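Side-chain contacts in uncharacterized protein DUF1470 (Jannaschia sp. CCS1, PDB 3H0N), which is of unknown function but binds zinc through a treble-clef finger and may act as a transcription regulator, possibly one induced by stress: residues E61-V64 / E65-R68; H139-V142 / R143-G146. One frame throughout, in Å; residues are numbered along the deposited sequence.

Interaction 1 (E61-V64 / E65-R68)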
ATOM      1  N   GLU A  61      10.423  23.905  11.225  1.00  9.53           N
ATOM      2  CA  GLU A  61      10.809  24.359   9.869  1.00 11.35           C
ATOM      3  C   GLU A  61      10.647  23.239   8.857  1.00 10.88           C
ATOM      4  O   GLU A  61      10.133  23.460   7.740  1.00 10.91           O
ATOM      5  CB  GLU A  61      12.230  24.906   9.840  1.00 13.83           C
ATOM      6  CG  GLU A  61      12.651  25.415   8.460  1.00 22.37           C
ATOM      7  CD  GLU A  61      14.051  26.049   8.467  1.00 40.89           C
ATOM      8  OE1 GLU A  61      14.185  27.158   9.014  1.00 44.43           O
ATOM      9  OE2 GLU A  61      15.005  25.428   7.933  1.00 48.92           O
ATOM     10  N   GLY A  62      11.006  22.017   9.236  1.00 11.17           N
ATOM     11  CA  GLY A  62      10.873  20.897   8.340  1.00 11.24           C
ATOM     12  C   GLY A  62       9.423  20.588   7.998  1.00  9.74           C
ATOM     13  O   GLY A  62       9.088  20.263   6.845  1.00 10.90           O
ATOM     14  N   PHE A  63       8.535  20.649   9.000  1.00  9.80           N
ATOM     15  CA  PHE A  63       7.126  20.426   8.737  1.00 10.41           C
ATOM     16  C   PHE A  63       6.478  21.563   7.924  1.00  9.88           C
ATOM     17  O   PHE A  63       5.596  21.286   7.123  1.00 11.45           O
ATOM     18  CB  PHE A  63       6.375  20.123  10.041  1.00  9.90           C
ATOM     19  CG  PHE A  63       6.477  18.705  10.451  1.00  9.64           C
ATOM     20  CD1 PHE A  63       5.624  17.758   9.917  1.00 11.48           C
ATOM     21  CD2 PHE A  63       7.441  18.293  11.328  1.00  9.97           C
ATOM     22  CE1 PHE A  63       5.734  16.407  10.298  1.00 12.50           C
ATOM     23  CE2 PHE A  63       7.536  16.959  11.701  1.00 12.41           C
ATOM     24  CZ  PHE A  63       6.669  16.040  11.164  1.00 12.08           C
ATOM     25  N   VAL A  64       6.912  22.795   8.145  1.00 10.61           N
ATOM     26  CA  VAL A  64       6.419  23.906   7.298  1.00 10.49           C
ATOM     27  C   VAL A  64       6.810  23.675   5.838  1.00 11.14           C
ATOM     28  O   VAL A  64       5.985  23.864   4.931  1.00 11.86           O
ATOM     29  CB  VAL A  64       6.905  25.272   7.856  1.00 11.10           C
ATOM     30  CG1 VAL A  64       6.655  26.421   6.814  1.00 14.71           C
ATOM     31  CG2 VAL A  64       6.179  25.554   9.163  1.00 14.16           C
ATOM     32  N   GLU A  65       8.053  23.251   5.595  1.00 10.02           N
ATOM     33  CA  GLU A  65       8.487  22.957   4.241  1.00 11.03           C
ATOM     34  C   GLU A  65       7.746  21.772   3.640  1.00 11.65           C
ATOM     35  O   GLU A  65       7.325  21.802   2.473  1.00 12.64           O
ATOM     36  CB  GLU A  65       9.981  22.723   4.193  1.00 13.26           C
ATOM     37  CG  GLU A  65      10.548  22.371   2.811  1.00 20.05           C
ATOM     38  CD  GLU A  65      10.331  23.401   1.670  1.00 27.80           C
ATOM     39  OE1 GLU A  65       9.816  24.530   1.881  1.00 27.21           O
ATOM     40  OE2 GLU A  65      10.712  23.048   0.523  1.00 32.57           O
ATOM     41  N   LEU A  66       7.555  20.728   4.443  1.00  9.76           N
ATOM     42  CA  LEU A  66       6.774  19.565   3.985  1.00 11.02           C
ATOM     43  C   LEU A  66       5.364  20.004   3.585  1.00 11.36           C
ATOM     44  O   LEU A  66       4.855  19.607   2.541  1.00 11.88           O
ATOM     45  CB  LEU A  66       6.735  18.476   5.064  1.00  9.87           C
ATOM     46  CG  LEU A  66       5.919  17.250   4.709  1.00 10.68           C
ATOM     47  CD1 LEU A  66       6.388  16.571   3.406  1.00 11.38           C
ATOM     48  CD2 LEU A  66       5.958  16.262   5.890  1.00 12.27           C
ATOM     49  N   ALA A  67       4.743  20.840   4.420  1.00 10.79           N
ATOM     50  CA  ALA A  67       3.406  21.354   4.139  1.00 11.38           C
ATOM     51  C   ALA A  67       3.346  22.065   2.786  1.00 10.49           C
ATOM     52  O   ALA A  67       2.381  21.897   2.048  1.00 12.22           O
ATOM     53  CB  ALA A  67       2.943  22.271   5.226  1.00 11.49           C
ATOM     54  N   ARG A  68       4.362  22.844   2.468  1.00 10.24           N
ATOM     55  CA  ARG A  68       4.406  23.597   1.217  0.65 12.68           C
ATOM     56  C   ARG A  68       4.410  22.622   0.038  1.00 12.05           C
ATOM     57  O   ARG A  68       3.636  22.793  -0.945  1.00 12.19           O
ATOM     58  CB  ARG A  68       5.634  24.501   1.143  0.65 13.78           C
ATOM     59  CG  ARG A  68       5.673  25.672   2.146  0.65 19.73           C
ATOM     60  CD  ARG A  68       6.801  26.672   1.842  0.65 24.60           C
ATOM     61  NE  ARG A  68       7.077  27.623   2.930  0.65 22.30           N
ATOM     62  CZ  ARG A  68       8.096  27.531   3.790  0.65 29.11           C
ATOM     63  NH1 ARG A  68       8.954  26.491   3.764  0.65 20.99           N
ATOM     64  NH2 ARG A  68       8.240  28.474   4.710  0.65 35.45           N
TER
HETATM   65  O   HOH W   1      10.246  25.954   6.243  1.00 23.72           O
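Glu-61 to Val-64 run directly into Glu-65 to Arg-68 as two consecutive turns of helix 58-78, held together by four i to i+4 backbone hydrogen bonds. Glu-65 N bonds Glu-61 O, Leu-66 N bonds Gly-62 O and Ala-67 N bonds Phe-63 O, the last at 2.9 Å. The fourth, Arg-68 N to Val-64 O, is a little longer at 3.1 Å and more bent, with 148° at the hydrogen.

On the outer side of the helix Arg-68, in one of its two modelled conformers, folds back over the preceding turn. Its CG stands anti to the carbonyl carbon (chi1 -67°), and the chain then runs extended to NE, which carries the guanidinium across Val-64. One face of that group lies on the methyl CG1, offset toward the rim, with NH2 3.3 Å from Val-64 CG1. Glu-65 reaches the edge of the same plane: its chain bends at chi2 (59°), and OE1 offers its anti lone pair to Arg-68 NH1 in an i to i+3 salt bridge of 2.9 Å. In this conformer NH1 is shared with a water, 2.8 Å from that nitrogen, which in turn donates to Glu-61 O, a carbonyl that also accepts from Glu-65 N.

The inward side is apolar. Phe-63 CD1 comes within 4.3 Å of Leu-66 CD2, a methyl set obliquely to the ring. Helix 58-78 belongs to the helical region of the putative stress-induced regulator family, and here Phe-63, Leu-66 and Ala-67 all pack on Leu-18 of helix 10-22, while Phe-63 meets Leu-121 and Val-122, and Leu-66 meets Thr-126, on helix 121-138.

Interaction 2 (H139-V142 / R143-G146)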
ATOM      1  N   HIS A 139      -4.793   4.503  -6.794  1.00  9.31           N
ATOM      2  CA  HIS A 139      -6.145   3.961  -6.599  1.00  8.73           C
ATOM      3  C   HIS A 139      -7.225   4.715  -7.350  1.00  9.72           C
ATOM      4  O   HIS A 139      -8.420   4.472  -7.154  1.00 11.45           O
ATOM      5  CB  HIS A 139      -6.493   3.865  -5.096  1.00 10.94           C
ATOM      6  CG  HIS A 139      -5.698   2.814  -4.362  1.00 12.52           C
ATOM      7  ND1 HIS A 139      -5.753   2.642  -2.994  1.00 16.14           N
ATOM      8  CD2 HIS A 139      -4.811   1.900  -4.824  1.00 15.85           C
ATOM      9  CE1 HIS A 139      -4.960   1.632  -2.657  1.00 13.56           C
ATOM     10  NE2 HIS A 139      -4.366   1.175  -3.741  1.00 17.74           N
ATOM     11  N   GLN A 140      -6.821   5.634  -8.234  1.00  9.92           N
ATOM     12  CA  GLN A 140      -7.715   6.319  -9.151  1.00 10.10           C
ATOM     13  C   GLN A 140      -8.679   7.248  -8.408  1.00  8.71           C
ATOM     14  O   GLN A 140      -9.828   7.450  -8.829  1.00 10.61           O
ATOM     15  CB  GLN A 140      -8.485   5.320 -10.023  1.00  9.22           C
ATOM     16  CG  GLN A 140      -7.599   4.213 -10.659  1.00  8.95           C
ATOM     17  CD  GLN A 140      -6.546   4.796 -11.539  1.00 10.91           C
ATOM     18  OE1 GLN A 140      -6.844   5.451 -12.539  1.00 12.83           O
ATOM     19  NE2 GLN A 140      -5.265   4.596 -11.160  1.00 10.96           N
ATOM     20  N   ASN A 141      -8.181   7.845  -7.322  1.00 10.07           N
ATOM     21  CA  ASN A 141      -8.984   8.727  -6.454  1.00  9.63           C
ATOM     22  C   ASN A 141      -8.626  10.205  -6.586  1.00 10.06           C
ATOM     23  O   ASN A 141      -8.980  11.003  -5.716  1.00 10.05           O
ATOM     24  CB  ASN A 141      -8.858   8.288  -5.006  1.00  8.90           C
ATOM     25  CG  ASN A 141      -9.524   6.986  -4.729  1.00  9.59           C
ATOM     26  OD1 ASN A 141     -10.488   6.593  -5.412  1.00 12.29           O
ATOM     27  ND2 ASN A 141      -9.009   6.283  -3.726  1.00 10.21           N
ATOM     28  N   VAL A 142      -7.967  10.606  -7.677  1.00  8.84           N
ATOM     29  CA  VAL A 142      -7.520  11.999  -7.812  1.00  8.62           C
ATOM     30  C   VAL A 142      -8.691  12.977  -7.707  1.00  8.77           C
ATOM     31  O   VAL A 142      -8.549  14.040  -7.090  1.00  9.20           O
ATOM     32  CB  VAL A 142      -6.774  12.193  -9.140  1.00  8.23           C
ATOM     33  CG1 VAL A 142      -6.463  13.650  -9.405  1.00 10.07           C
ATOM     34  CG2 VAL A 142      -5.476  11.362  -9.135  1.00 10.95           C
ATOM     35  N   ARG A 143      -9.836  12.639  -8.290  1.00  8.85           N
ATOM     36  CA  ARG A 143     -10.978  13.566  -8.323  1.00  8.15           C
ATOM     37  C   ARG A 143     -11.574  13.817  -6.936  1.00  9.41           C
ATOM     38  O   ARG A 143     -12.329  14.756  -6.780  1.00 10.48           O
ATOM     39  CB  ARG A 143     -12.074  13.124  -9.285  1.00  8.58           C
ATOM     40  CG  ARG A 143     -11.618  13.206 -10.743  1.00  8.82           C
ATOM     41  CD  ARG A 143     -12.751  12.829 -11.647  1.00 12.12           C
ATOM     42  NE  ARG A 143     -12.348  12.746 -13.066  1.00 13.54           N
ATOM     43  CZ  ARG A 143     -12.426  13.757 -13.923  1.00 14.59           C
ATOM     44  NH1 ARG A 143     -12.858  14.940 -13.538  1.00 13.06           N
ATOM     45  NH2 ARG A 143     -12.059  13.579 -15.190  1.00 18.28           N
ATOM     46  N   ARG A 144     -11.160  13.045  -5.930  1.00  9.37           N
ATOM     47  CA  ARG A 144     -11.641  13.252  -4.569  1.00  8.42           C
ATOM     48  C   ARG A 144     -10.827  14.284  -3.755  1.00  8.67           C
ATOM     49  O   ARG A 144     -11.240  14.645  -2.646  1.00  9.07           O
ATOM     50  CB  ARG A 144     -11.712  11.910  -3.812  1.00  8.08           C
ATOM     51  CG  ARG A 144     -12.833  11.068  -4.310  1.00 10.47           C
ATOM     52  CD  ARG A 144     -12.774   9.591  -3.832  1.00 11.15           C
ATOM     53  NE  ARG A 144     -13.992   8.870  -4.257  1.00 10.93           N
ATOM     54  CZ  ARG A 144     -15.187   8.951  -3.674  1.00 11.14           C
ATOM     55  NH1 ARG A 144     -15.361   9.698  -2.580  1.00 12.18           N
ATOM     56  NH2 ARG A 144     -16.245   8.303  -4.205  1.00 14.39           N
ATOM     57  N   PHE A 145      -9.756  14.823  -4.314  1.00  9.32           N
ATOM     58  CA  PHE A 145      -9.024  15.898  -3.689  1.00  8.89           C
ATOM     59  C   PHE A 145      -9.654  17.239  -4.055  1.00  9.62           C
ATOM     60  O   PHE A 145      -9.700  17.589  -5.237  1.00 10.32           O
ATOM     61  CB  PHE A 145      -7.576  15.883  -4.133  1.00  8.80           C
ATOM     62  CG  PHE A 145      -6.778  14.749  -3.513  1.00  8.49           C
ATOM     63  CD1 PHE A 145      -6.180  14.894  -2.289  1.00  9.74           C
ATOM     64  CD2 PHE A 145      -6.660  13.552  -4.176  1.00 10.49           C
ATOM     65  CE1 PHE A 145      -5.437  13.842  -1.742  1.00 10.76           C
ATOM     66  CE2 PHE A 145      -5.926  12.487  -3.635  1.00  9.24           C
ATOM     67  CZ  PHE A 145      -5.306  12.649  -2.426  1.00  9.67           C
ATOM     68  N   GLY A 146     -10.112  17.981  -3.070  1.00  9.04           N
ATOM     69  CA  GLY A 146     -10.855  19.214  -3.327  1.00 10.03           C
ATOM     70  C   GLY A 146     -10.318  20.377  -2.509  1.00 10.49           C
ATOM     71  O   GLY A 146      -9.584  20.222  -1.537  1.00 10.14           O
TER
HETATM   72  O   HOH W   2     -10.653  10.093  -9.586  1.00 12.57           O
HETATM   73  O   HOH W   3     -12.827   7.493  -6.527  1.00 16.89           O
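Asn-141 and Val-142 grip the next residues through their carbonyls, each closing an i to i+3 turn. Arg-144 N donates to Asn-141 O at 3.0 Å, and Phe-145 N donates to Val-142 O at 3.1 Å. Both donors stand well above the carbonyl planes, about 50° out, although the second bond is nearly straight at its hydrogen (170°). Val-142 O also lies at the edge of the Phe-145 ring, near its plane and 3.5 Å from CD2.

The side chains of Asn-141 and Arg-144 are joined by water. The amide and guanidinium planes are 82° apart, and a water in the guanidinium plane accepts from Arg-144 NE and donates to Asn-141 OD1, 2.7 Å from that oxygen. A second water does the same for the backbone, donating to Gln-140 O and accepting from Arg-143 N.

The turn is a short 3-10 segment between helix 121-138 and strand 145-147, which pairs antiparallel with strand 156-158 and leads directly to Cys-148, a ligand of the zinc in the treble-clef finger. The helix ends in a Schellman motif: Gln-140, with positive phi, is its C-prime residue, and Asn-141 N bonds Glu-136 O.

Further out, Asn-141 ND2 is held by Glu-136 OE1. Arg-144 NH1 donates to the carbonyls of Ser-161 and Asp-159, and NH2 to that of Arg-162, so three backbone oxygens fix the guanidinium. With an alanine in place of Phe-145 the ring would be gone, which would probably leave a gap against Ile-74 and Leu-77 of helix 58-78 and Leu-133 of helix 121-138. The buried Phe-145 ring packs on all three and meets Phe-158 edge-to-face.

Interaction 1 comes first along the chain and closes before interaction 2 opens. Their centres are about 23 Å apart, on opposite sides of the chain's centre, and their nearest atoms about 12 Å apart, so they do not touch. Two helices nevertheless connect them. Helix 58-78 holds interaction 1 in its first half, and further along supplies Ile-74 and Leu-77 to pack on 139-146; helix 121-138 meets 61-68 near its start and runs into interaction 2 at its end. The helical pair thus spans the distance from the helical region, assigned to a putative stress-induced regulator family, to strand 145-147, which leads to the zinc ligand Cys-148, consistent with the two regions packing as one body.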